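Local coordinates for protein interferon (Danio rerio, PDB 3PIV) that probably acts as a secreted antiviral cytokine of the alpha/beta interferon family, signalling by binding a cytokine receptor, at residues L7-Y10 against R11-T14; T122-K125 against I126-K130; R141-V144 against K145-Q149. All blocks are in the same frame, centred on the assembly; numbering follows the deposited sequence.

Contact 1. Residues L7-Y10 against R11-T14; sequences LGRY and RIIT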
loop_
_atom_site.group_PDB
_atom_site.type_symbol
_atom_site.label_atom_id
_atom_site.label_comp_id
_atom_site.label_asym_id
_atom_site.label_seq_id
_atom_site.Cartn_x
_atom_site.Cartn_y
_atom_site.Cartn_z
ATOM N N LEU A 7 12.397 0.296 -10.367
ATOM C CA LEU A 7 12.420 1.334 -9.340
ATOM C C LEU A 7 12.579 2.718 -9.960
ATOM O O LEU A 7 12.633 3.729 -9.255
ATOM C CB LEU A 7 13.568 1.099 -8.361
ATOM C CG LEU A 7 13.480 -0.138 -7.474
ATOM C CD1 LEU A 7 14.828 -0.399 -6.830
ATOM C CD2 LEU A 7 12.376 0.028 -6.423
ATOM N N GLY A 8 12.666 2.766 -11.282
ATOM C CA GLY A 8 12.858 4.027 -11.967
ATOM C C GLY A 8 11.551 4.757 -12.172
ATOM O O GLY A 8 10.530 4.151 -12.491
ATOM N N ARG A 9 11.585 6.072 -11.981
ATOM C CA ARG A 9 10.405 6.899 -12.179
ATOM C C ARG A 9 9.278 6.536 -11.208
ATOM O O ARG A 9 8.106 6.799 -11.477
ATOM C CB ARG A 9 9.933 6.804 -13.631
ATOM C CG ARG A 9 10.844 7.542 -14.618
ATOM C CD ARG A 9 10.470 7.272 -16.086
ATOM N NE ARG A 9 9.163 7.815 -16.462
ATOM C CZ ARG A 9 8.114 7.074 -16.812
ATOM N NH1 ARG A 9 8.217 5.750 -16.841
ATOM N NH2 ARG A 9 6.964 7.656 -17.140
ATOM N N TYR A 10 9.649 5.963 -10.065
ATOM C CA TYR A 10 8.673 5.522 -9.073
ATOM C C TYR A 10 7.858 6.696 -8.545
ATOM O O TYR A 10 6.699 6.547 -8.188
ATOM C CB TYR A 10 9.362 4.792 -7.914
ATOM C CG TYR A 10 8.410 3.961 -7.086
ATOM C CD1 TYR A 10 8.276 2.595 -7.311
ATOM C CD2 TYR A 10 7.625 4.545 -6.095
ATOM C CE1 TYR A 10 7.402 1.828 -6.562
ATOM C CE2 TYR A 10 6.741 3.788 -5.341
ATOM C CZ TYR A 10 6.632 2.430 -5.580
ATOM O OH TYR A 10 5.758 1.671 -4.842
ATOM N N ARG A 11 8.485 7.866 -8.499
ATOM C CA ARG A 11 7.829 9.075 -8.026
ATOM C C ARG A 11 6.565 9.289 -8.846
ATOM O O ARG A 11 5.561 9.780 -8.352
ATOM C CB ARG A 11 8.783 10.269 -8.132
ATOM C CG ARG A 11 8.201 11.588 -7.645
ATOM C CD ARG A 11 7.828 11.531 -6.165
ATOM N NE ARG A 11 7.049 12.707 -5.778
ATOM C CZ ARG A 11 6.541 12.925 -4.567
ATOM N NH1 ARG A 11 6.720 12.043 -3.585
ATOM N NH2 ARG A 11 5.844 14.037 -4.340
ATOM N N ILE A 12 6.609 8.873 -10.102
ATOM C CA ILE A 12 5.434 8.941 -10.966
ATOM C C ILE A 12 4.257 8.105 -10.438
ATOM O O ILE A 12 3.107 8.548 -10.468
ATOM C CB ILE A 12 5.774 8.472 -12.388
ATOM C CG1 ILE A 12 6.827 9.391 -13.001
ATOM C CG2 ILE A 12 4.519 8.380 -13.235
ATOM C CD1 ILE A 12 6.506 10.843 -12.864
ATOM N N ILE A 13 4.552 6.896 -9.969
ATOM C CA ILE A 13 3.530 6.019 -9.393
ATOM C C ILE A 13 2.981 6.676 -8.153
ATOM O O ILE A 13 1.770 6.688 -7.917
ATOM C CB ILE A 13 4.122 4.653 -8.974
ATOM C CG1 ILE A 13 4.626 3.879 -10.192
ATOM C CG2 ILE A 13 3.092 3.836 -8.217
ATOM C CD1 ILE A 13 3.761 4.029 -11.430
ATOM N N THR A 14 3.892 7.222 -7.357
ATOM C CA THR A 14 3.532 7.899 -6.122
ATOM C C THR A 14 2.581 9.061 -6.368
ATOM O O THR A 14 1.539 9.166 -5.736
ATOM C CB THR A 14 4.781 8.426 -5.395
ATOM O OG1 THR A 14 5.637 7.326 -5.040
ATOM C CG2 THR A 14 4.380 9.198 -4.161
#
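The amide of Ile12 reaches back to Arg9 O and that of Thr14 to Tyr10 O, where a type II beta turn, Leu7 to Tyr10, leads into helix 10-23. Ile12 N stands above the carbonyl plane of Arg9 at 2.9 Å from Arg9 O, whereas Thr14 N to Tyr10 O, 3.0 Å, is a nearly straight helical bond with an N-H...O angle of 165°. Ile13 N also approaches Tyr10 O, but its bond is weak and strongly bent.

With CG turned away from the backbone N (chi1 -163°), the Tyr10 ring crosses the side chain of Thr14 at about a right angle. Thr14 OG1 meets the ring at its edge, 3.6 Å from Tyr10 CD2, while this hydroxyl is hydrogen-bonded to Asp152. Threonine suits the place because its small OG1 fits at the ring edge and still bonds Asp152. Ile12 CG1 lies 4.1 Å from Arg9 CB, an aliphatic touch between two exposed residues.

The large, mostly apolar ring of Tyr10 suits a buried place among three helices, touching Leu55 and Leu59 of helix 48-66, Lys92 of helix 79-101, and Met151 and Ala155 of helix 134-158. Arg11 adds a salt bridge to Asp152, and Ile13 packs on Ile88, joining the start of helix 10-23 to the bundle.

Contact 2. Residues T122-K125 against I126-K130; sequences TLKK and ILKKK
The last two turns of helix 111-129, one of the long helices of this four-helix cytokine fold, carry the contact, with Thr122 meeting Ile126, Lys124 meeting Lys128 and Lys125 meeting Lys129 at i to i+4 spacing. Four consecutive backbone bonds run through it, from Ile126 N to Thr122 O (2.9 Å) to Lys129 N to Lys125 O (3.0 Å), and a fifth joins Lys130 N to Ile126 O before Lys130 leaves helical geometry.

Thr122 CG2 and Ile126 CD1 form the apolar pair, 4.0 Å apart. Thr122 turns its methyl to this neighbour and its OG1 back to Arg118 O, so the beta-branched residue serves both needs within the helix.

The lysines meet through their chains. Lys128 bends at chi2 and chi3, which folds it back over Lys124; its NZ comes 3.9 Å from Lys124 CG, and the two ammonium nitrogens lie 4.0 Å apart. Lys125 takes another shape, extended all the way from CG anti to the backbone N (chi1 180°), and the equally extended Lys129 slants across it. Their ends, carbons included, are modelled closer than usual, and two ammonium groups there would be expected to repel, so the detail of this meeting is doubtful. Long, flexible lysines suit the exposed positions 125, 128 and 129, where the ammonium groups would be expected to be hydrated.

Leucines take the inward side. Leu123 packs on Val143 of helix 134-158 and Leu65 of helix 48-66, while Leu127 touches Leu65, Trp137 and Ile140; Thr33 and Tyr132 from loops lie against Ile126 and Lys124 respectively.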
loop_
_atom_site.group_PDB
_atom_site.type_symbol
_atom_site.label_atom_id
_atom_site.label_comp_id
_atom_site.label_asym_id
_atom_site.label_seq_id
_atom_site.Cartn_x
_atom_site.Cartn_y
_atom_site.Cartn_z
ATOM N N THR A 122 -4.966 -6.117 10.469
ATOM C CA THR A 122 -5.565 -5.226 11.458
ATOM C C THR A 122 -6.548 -4.275 10.793
ATOM O O THR A 122 -7.656 -4.041 11.298
ATOM C CB THR A 122 -4.491 -4.404 12.196
ATOM O OG1 THR A 122 -3.700 -5.278 13.006
ATOM C CG2 THR A 122 -5.128 -3.347 13.065
ATOM N N LEU A 123 -6.131 -3.724 9.656
ATOM C CA LEU A 123 -6.956 -2.762 8.934
ATOM C C LEU A 123 -8.257 -3.421 8.496
ATOM O O LEU A 123 -9.329 -2.866 8.664
ATOM C CB LEU A 123 -6.207 -2.223 7.713
ATOM C CG LEU A 123 -4.959 -1.394 8.008
ATOM C CD1 LEU A 123 -4.218 -1.032 6.710
ATOM C CD2 LEU A 123 -5.369 -0.133 8.754
ATOM N N LYS A 124 -8.163 -4.614 7.930
ATOM C CA LYS A 124 -9.365 -5.327 7.517
ATOM C C LYS A 124 -10.273 -5.601 8.734
ATOM O O LYS A 124 -11.496 -5.432 8.669
ATOM C CB LYS A 124 -8.986 -6.627 6.815
ATOM C CG LYS A 124 -10.164 -7.351 6.173
ATOM C CD LYS A 124 -10.521 -6.739 4.819
ATOM C CE LYS A 124 -11.846 -7.274 4.297
ATOM N NZ LYS A 124 -11.909 -8.771 4.372
ATOM N N LYS A 125 -9.668 -6.014 9.847
ATOM C CA LYS A 125 -10.419 -6.260 11.066
ATOM C C LYS A 125 -11.202 -5.031 11.488
ATOM O O LYS A 125 -12.363 -5.130 11.869
ATOM C CB LYS A 125 -9.494 -6.687 12.205
ATOM C CG LYS A 125 -10.253 -6.941 13.496
ATOM C CD LYS A 125 -9.358 -7.490 14.593
ATOM C CE LYS A 125 -10.196 -8.113 15.702
ATOM N NZ LYS A 125 -9.405 -8.405 16.933
ATOM N N ILE A 126 -10.551 -3.872 11.421
ATOM C CA ILE A 126 -11.181 -2.615 11.802
ATOM C C ILE A 126 -12.388 -2.320 10.915
ATOM O O ILE A 126 -13.442 -1.880 11.389
ATOM C CB ILE A 126 -10.181 -1.452 11.690
ATOM C CG1 ILE A 126 -9.227 -1.450 12.885
ATOM C CG2 ILE A 126 -10.913 -0.123 11.566
ATOM C CD1 ILE A 126 -7.999 -0.588 12.677
ATOM N N LEU A 127 -12.231 -2.548 9.618
ATOM C CA LEU A 127 -13.305 -2.258 8.678
ATOM C C LEU A 127 -14.526 -3.119 9.002
ATOM O O LEU A 127 -15.668 -2.671 8.904
ATOM C CB LEU A 127 -12.840 -2.504 7.238
ATOM C CG LEU A 127 -11.924 -1.476 6.574
ATOM C CD1 LEU A 127 -11.413 -2.043 5.261
ATOM C CD2 LEU A 127 -12.665 -0.159 6.335
ATOM N N LYS A 128 -14.270 -4.364 9.382
ATOM C CA LYS A 128 -15.335 -5.296 9.729
ATOM C C LYS A 128 -16.052 -4.934 11.042
ATOM O O LYS A 128 -17.283 -4.915 11.096
ATOM C CB LYS A 128 -14.798 -6.728 9.759
ATOM C CG LYS A 128 -15.005 -7.471 8.441
ATOM C CD LYS A 128 -13.738 -8.149 7.914
ATOM C CE LYS A 128 -13.283 -9.308 8.798
ATOM N NZ LYS A 128 -12.139 -10.058 8.197
ATOM N N LYS A 129 -15.275 -4.640 12.087
ATOM C CA LYS A 129 -15.813 -4.207 13.378
ATOM C C LYS A 129 -16.757 -3.043 13.198
ATOM O O LYS A 129 -17.766 -2.935 13.894
ATOM C CB LYS A 129 -14.688 -3.762 14.315
ATOM C CG LYS A 129 -14.296 -4.782 15.360
ATOM C CD LYS A 129 -12.889 -4.506 15.880
ATOM C CE LYS A 129 -12.273 -5.735 16.552
ATOM N NZ LYS A 129 -10.869 -5.493 17.002
ATOM N N LYS A 130 -16.417 -2.162 12.267
ATOM C CA LYS A 130 -17.178 -0.941 12.067
ATOM C C LYS A 130 -18.199 -1.111 10.959
ATOM O O LYS A 130 -18.781 -0.132 10.504
ATOM C CB LYS A 130 -16.249 0.219 11.717
ATOM C CG LYS A 130 -15.077 0.394 12.658
ATOM C CD LYS A 130 -15.393 1.406 13.740
ATOM C CE LYS A 130 -14.126 2.093 14.243
ATOM N NZ LYS A 130 -14.437 3.191 15.204
#

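Contact 3. Residues R141-V144 against K145-Q149; sequences RRVV and KSHLQ
Arg142 NH1 donates a short hydrogen bond to Ser146 OG, 2.7 Å long with an N-H...O angle of 152°, the serine oxygen lying 16° out of the guanidinium plane. The arginine chain starts with CG anti to its amide nitrogen, then bends at chi2 (55°), which brings its end forward over the next turn of the helix. A water at the guanidinium edge extends the link: it is 2.8 Å from Ser146 OG and donates to Gln149 OE1 at 2.7 Å, while its bond from Arg142 NH2 is weak. Ser146 thus has a direct partner and a water on one hydroxyl, and its short side chain keeps that oxygen close to the helix, where the forward-bent arginine can reach it.

Lys145, extended, places CD over one face of the Arg142 guanidinium, about 4.0 Å above its plane and offset toward the rim. The Lys145 side chain also touches Leu18 and Leu21 of helix 10-23.

All these residues belong to helix 134-158 of the four-helix cytokine fold, and Val143, Val144, His147 and Leu148 are among its buried residues here. His147 lies alongside Val143, pointing the same way, with CD2 3.6 Å from Val143 CG1. The imidazole can meet polar and apolar neighbours together: ND1 is hydrogen-bonded to Tyr40 OH and NE2 to His119 of helix 111-129, while Phe35 meets the ring edge-to-face. Both ring nitrogens are therefore satisfied in a buried setting.

One position on, Val144 CG1 and Leu148 CD1 make an apolar contact of 4.2 Å, also side by side. Such apolar chains suit the space between helices: Val144 touches Ile62 of helix 48-66, and Leu148 packs against Ser17 and Leu18 of helix 10-23.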
loop_
_atom_site.group_PDB
_atom_site.type_symbol
_atom_site.label_atom_id
_atom_site.label_comp_id
_atom_site.label_asym_id
_atom_site.label_seq_id
_atom_site.Cartn_x
_atom_site.Cartn_y
_atom_site.Cartn_z
ATOM N N ARG A 141 -8.386 4.803 4.032
ATOM C CA ARG A 141 -7.906 5.707 3.005
ATOM C C ARG A 141 -6.770 6.620 3.521
ATOM O O ARG A 141 -5.736 6.793 2.858
ATOM C CB ARG A 141 -9.079 6.525 2.480
ATOM C CG ARG A 141 -8.730 7.523 1.427
ATOM C CD ARG A 141 -9.992 8.083 0.824
ATOM N NE ARG A 141 -9.721 9.181 -0.087
ATOM C CZ ARG A 141 -10.138 10.427 0.101
ATOM N NH1 ARG A 141 -10.855 10.727 1.171
ATOM N NH2 ARG A 141 -9.852 11.362 -0.793
ATOM N N ARG A 142 -6.952 7.196 4.702
ATOM C CA ARG A 142 -5.891 8.034 5.270
ATOM C C ARG A 142 -4.629 7.195 5.514
ATOM O O ARG A 142 -3.526 7.645 5.218
ATOM C CB ARG A 142 -6.341 8.717 6.559
ATOM C CG ARG A 142 -5.240 9.587 7.233
ATOM C CD ARG A 142 -4.668 10.625 6.279
ATOM N NE ARG A 142 -3.533 11.371 6.835
ATOM C CZ ARG A 142 -2.271 10.943 6.819
ATOM N NH1 ARG A 142 -1.971 9.763 6.289
ATOM N NH2 ARG A 142 -1.302 11.690 7.346
ATOM N N VAL A 143 -4.800 5.970 6.013
ATOM C CA VAL A 143 -3.673 5.064 6.273
ATOM C C VAL A 143 -2.906 4.722 4.990
ATOM O O VAL A 143 -1.681 4.756 4.968
ATOM C CB VAL A 143 -4.114 3.754 6.983
ATOM C CG1 VAL A 143 -3.047 2.670 6.841
ATOM C CG2 VAL A 143 -4.412 4.016 8.459
ATOM N N VAL A 144 -3.637 4.415 3.921
ATOM C CA VAL A 144 -3.028 4.083 2.633
ATOM C C VAL A 144 -2.207 5.257 2.092
ATOM O O VAL A 144 -1.147 5.063 1.491
ATOM C CB VAL A 144 -4.094 3.670 1.602
ATOM C CG1 VAL A 144 -3.511 3.649 0.192
ATOM C CG2 VAL A 144 -4.656 2.310 1.961
ATOM N N LYS A 145 -2.706 6.472 2.305
ATOM C CA LYS A 145 -1.938 7.675 1.975
ATOM C C LYS A 145 -0.575 7.628 2.653
ATOM O O LYS A 145 0.445 7.870 2.023
ATOM C CB LYS A 145 -2.679 8.945 2.391
ATOM C CG LYS A 145 -1.907 10.241 2.051
ATOM C CD LYS A 145 -2.621 11.480 2.571
ATOM C CE LYS A 145 -1.992 12.761 2.041
ATOM N NZ LYS A 145 -2.777 13.955 2.458
ATOM N N SER A 146 -0.559 7.298 3.941
ATOM C CA SER A 146 0.711 7.184 4.652
ATOM C C SER A 146 1.641 6.096 4.097
ATOM O O SER A 146 2.848 6.277 4.064
ATOM C CB SER A 146 0.493 7.009 6.152
ATOM O OG SER A 146 0.284 8.276 6.755
ATOM N N HIS A 147 1.091 4.964 3.667
ATOM C CA HIS A 147 1.932 3.924 3.075
ATOM C C HIS A 147 2.557 4.468 1.801
ATOM O O HIS A 147 3.746 4.274 1.538
ATOM C CB HIS A 147 1.107 2.676 2.727
ATOM C CG HIS A 147 0.765 1.822 3.907
ATOM N ND1 HIS A 147 1.651 0.925 4.460
ATOM C CD2 HIS A 147 -0.373 1.729 4.636
ATOM C CE1 HIS A 147 1.080 0.323 5.487
ATOM N NE2 HIS A 147 -0.152 0.785 5.607
ATOM N N LEU A 148 1.746 5.134 0.989
ATOM C CA LEU A 148 2.230 5.590 -0.305
ATOM C C LEU A 148 3.374 6.602 -0.109
ATOM O O LEU A 148 4.341 6.600 -0.871
ATOM C CB LEU A 148 1.099 6.204 -1.140
ATOM C CG LEU A 148 -0.008 5.248 -1.633
ATOM C CD1 LEU A 148 -1.127 6.018 -2.299
ATOM C CD2 LEU A 148 0.568 4.201 -2.584
ATOM N N GLN A 149 3.259 7.446 0.915
ATOM C CA GLN A 149 4.281 8.469 1.186
ATOM C C GLN A 149 5.582 7.822 1.607
ATOM O O GLN A 149 6.622 8.145 1.077
ATOM C CB GLN A 149 3.799 9.479 2.239
ATOM C CG GLN A 149 2.836 10.495 1.670
ATOM C CD GLN A 149 2.006 11.208 2.711
ATOM O OE1 GLN A 149 1.832 10.727 3.838
ATOM N NE2 GLN A 149 1.459 12.361 2.329
HETATM O O HOH W 1 1.804 10.578 6.545
#

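How the contacts relate
Contact 3 is the buried one of the three, its centre about 7 Å from that of the chain, whereas contacts 1 and 2 are partly buried and lie on opposite sides of that centre, their own centres about 30 Å apart. Each is local in sequence, but contact 1 spans a turn and a helix start, contact 2 a helix end and contact 3 the middle of a helix. Contact 3 touches both: Thr14 CG2 lies 4.2 Å from Leu148 O, and Leu123 CD1 is 3.9 Å from Val143 CG1, between the successive helices 111-129 and 134-158. Chemistry follows place: several lysines at the partly exposed end, tyrosine-threonine at the first turn, histidine, valine and leucine inside.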